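Local coordinates for protein ribonucleoside-diphosphate reductase subunit beta (Bacillus halodurans C-125, PDB 2RCC) that probably serves as the iron-binding small subunit of a class I ribonucleotide reductase, which makes deoxyribonucleotides for DNA synthesis, at residues E177-D182 / T228-E233. Numbering follows the deposited sequence.
Sequences ESIVYD and TNIFKE
Ile179 faces both Ile230 and Phe231, with its two branches dividing the work. The longer branch, CG1 and CD1, reaches Ile230: its terminal CD1 lies 3.8 Å from Ile230 CG2, and the two side chains cross at about a right angle, so one methyl meets another without the chains lying alongside. The shorter branch turns to Phe231. With CG1 beside the backbone N (chi1 -72°), Ile179 CG2 stands anti to that nitrogen and comes within 4.0 Å of Phe231 CB, near the plane of the ring and at its edge. Ile179 and Phe231 also form the nearest CA pair, 6.7 Å apart. Val180, the next residue, contributes one methyl: CG2 is 3.6 Å from Phe231 CE2 and 3.9 Å from Phe231 CD2, an oblique approach to the CD2-CE2 bond of the ring. Phe231 has CG anti to its backbone N (chi1 -178°), which carries the ring toward Val180 CG2 while CB stays against Ile179. All three meetings are apolar, and the four residues making them are buried, evidence for a hydrophobic interhelical seam. The segment axes approach to 9.7 Å and run roughly antiparallel, at 155°, as expected between neighbouring helices of the ferritin-like bundle of this family. Ile179 and Ile230 are respectively about 10 Å from Glu186 and 9 Å from His223, side chain to side chain; both of those residues probably bind the second iron, so the seam joins two helices that probably both supply ligands to that iron. Helix 172-187 packs here against helix 207-237, Leu176 and Phe227 extend the apolar contact between them, and Phe249 of helix 244-268 touches Val180 from a third helix.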
loop_
_atom_site.group_PDB
_atom_site.type_symbol
_atom_site.label_atom_id
_atom_site.label_comp_id
_atom_site.label_asym_id
_atom_site.label_seq_id
_atom_site.Cartn_x
_atom_site.Cartn_y
_atom_site.Cartn_z
ATOM N N GLU A 177 15.244 -7.922 -14.587
ATOM C CA GLU A 177 14.433 -7.980 -15.798
ATOM C C GLU A 177 13.025 -7.501 -15.525
ATOM O O GLU A 177 12.479 -6.712 -16.277
ATOM C CB GLU A 177 14.407 -9.389 -16.365
ATOM C CG GLU A 177 15.752 -9.828 -16.913
ATOM C CD GLU A 177 15.824 -11.305 -17.304
ATOM O OE1 GLU A 177 14.780 -12.015 -17.272
ATOM O OE2 GLU A 177 16.953 -11.741 -17.648
ATOM N N SER A 178 12.463 -7.985 -14.426
ATOM C CA SER A 178 11.138 -7.606 -13.944
ATOM C C SER A 178 11.032 -6.091 -13.630
ATOM O O SER A 178 10.017 -5.463 -13.925
ATOM C CB SER A 178 10.804 -8.505 -12.737
ATOM O OG SER A 178 9.636 -8.074 -12.094
ATOM N N ILE A 179 12.067 -5.503 -13.024
ATOM C CA ILE A 179 12.157 -4.037 -12.785
ATOM C C ILE A 179 12.131 -3.260 -14.107
ATOM O O ILE A 179 11.488 -2.208 -14.203
ATOM C CB ILE A 179 13.463 -3.659 -11.996
ATOM C CG1 ILE A 179 13.360 -4.099 -10.539
ATOM C CG2 ILE A 179 13.774 -2.141 -12.062
ATOM C CD1 ILE A 179 12.414 -3.209 -9.683
ATOM N N VAL A 180 12.820 -3.770 -15.126
ATOM C CA VAL A 180 12.804 -3.116 -16.446
ATOM C C VAL A 180 11.392 -3.122 -17.024
ATOM O O VAL A 180 10.954 -2.095 -17.558
ATOM C CB VAL A 180 13.817 -3.724 -17.461
ATOM C CG1 VAL A 180 13.635 -3.077 -18.878
ATOM C CG2 VAL A 180 15.285 -3.541 -16.951
ATOM N N TYR A 181 10.702 -4.270 -16.940
ATOM C CA TYR A 181 9.321 -4.346 -17.417
ATOM C C TYR A 181 8.438 -3.375 -16.628
ATOM O O TYR A 181 7.569 -2.751 -17.224
ATOM C CB TYR A 181 8.736 -5.753 -17.355
ATOM C CG TYR A 181 9.510 -6.789 -18.111
ATOM C CD1 TYR A 181 9.879 -6.608 -19.442
ATOM C CD2 TYR A 181 9.858 -7.965 -17.502
ATOM C CE1 TYR A 181 10.601 -7.584 -20.128
ATOM C CE2 TYR A 181 10.556 -8.927 -18.164
ATOM C CZ TYR A 181 10.941 -8.740 -19.464
ATOM O OH TYR A 181 11.652 -9.753 -20.074
ATOM N N ASP A 182 8.663 -3.241 -15.318
ATOM C CA ASP A 182 7.921 -2.247 -14.473
ATOM C C ASP A 182 8.093 -0.782 -14.966
ATOM O O ASP A 182 7.139 0.015 -14.957
ATOM C CB ASP A 182 8.341 -2.281 -12.997
ATOM C CG ASP A 182 7.995 -3.577 -12.252
ATOM O OD1 ASP A 182 7.111 -4.346 -12.677
ATOM O OD2 ASP A 182 8.638 -3.820 -11.181
ATOM N N THR A 228 13.794 2.905 -11.369
ATOM C CA THR A 228 15.109 3.185 -11.951
ATOM C C THR A 228 16.215 3.280 -10.889
ATOM O O THR A 228 17.367 2.869 -11.119
ATOM C CB THR A 228 15.085 4.405 -12.927
ATOM O OG1 THR A 228 14.745 5.594 -12.235
ATOM C CG2 THR A 228 14.096 4.193 -14.024
ATOM N N ASN A 229 15.874 3.797 -9.713
ATOM C CA ASN A 229 16.787 3.822 -8.584
ATOM C C ASN A 229 17.120 2.399 -8.145
ATOM O O ASN A 229 18.289 2.078 -7.960
ATOM C CB ASN A 229 16.221 4.600 -7.389
ATOM C CG ASN A 229 16.389 6.116 -7.491
ATOM O OD1 ASN A 229 16.959 6.635 -8.412
ATOM N ND2 ASN A 229 15.894 6.816 -6.497
ATOM N N ILE A 230 16.106 1.535 -8.041
ATOM C CA ILE A 230 16.334 0.118 -7.666
ATOM C C ILE A 230 17.226 -0.553 -8.685
ATOM O O ILE A 230 18.143 -1.306 -8.301
ATOM C CB ILE A 230 14.992 -0.687 -7.500
ATOM C CG1 ILE A 230 14.242 -0.184 -6.291
ATOM C CG2 ILE A 230 15.282 -2.203 -7.355
ATOM C CD1 ILE A 230 12.773 -0.613 -6.290
ATOM N N PHE A 231 16.985 -0.269 -9.984
ATOM C CA PHE A 231 17.807 -0.817 -11.051
ATOM C C PHE A 231 19.280 -0.454 -10.856
ATOM O O PHE A 231 20.167 -1.337 -10.896
ATOM C CB PHE A 231 17.307 -0.323 -12.426
ATOM C CG PHE A 231 18.069 -0.875 -13.595
ATOM C CD1 PHE A 231 19.220 -0.216 -14.087
ATOM C CD2 PHE A 231 17.661 -2.044 -14.217
ATOM C CE1 PHE A 231 19.944 -0.730 -15.154
ATOM C CE2 PHE A 231 18.388 -2.553 -15.303
ATOM C CZ PHE A 231 19.521 -1.900 -15.769
ATOM N N LYS A 232 19.547 0.833 -10.659
ATOM C CA LYS A 232 20.930 1.295 -10.476
ATOM C C LYS A 232 21.603 0.735 -9.218
ATOM O O LYS A 232 22.768 0.414 -9.238
ATOM C CB LYS A 232 20.986 2.804 -10.404
ATOM C CG LYS A 232 20.721 3.496 -11.715
ATOM C CD LYS A 232 20.411 4.952 -11.435
ATOM C CE LYS A 232 20.165 5.705 -12.664
ATOM N NZ LYS A 232 19.156 6.789 -12.378
ATOM N N GLU A 233 20.861 0.602 -8.136
ATOM C CA GLU A 233 21.387 0.066 -6.894
ATOM C C GLU A 233 21.640 -1.429 -7.048
ATOM O O GLU A 233 22.568 -1.944 -6.444
ATOM C CB GLU A 233 20.430 0.321 -5.730
ATOM C CG GLU A 233 20.155 1.811 -5.390
ATOM C CD GLU A 233 21.323 2.594 -4.787
ATOM O OE1 GLU A 233 22.413 2.007 -4.494
ATOM O OE2 GLU A 233 21.084 3.819 -4.576
#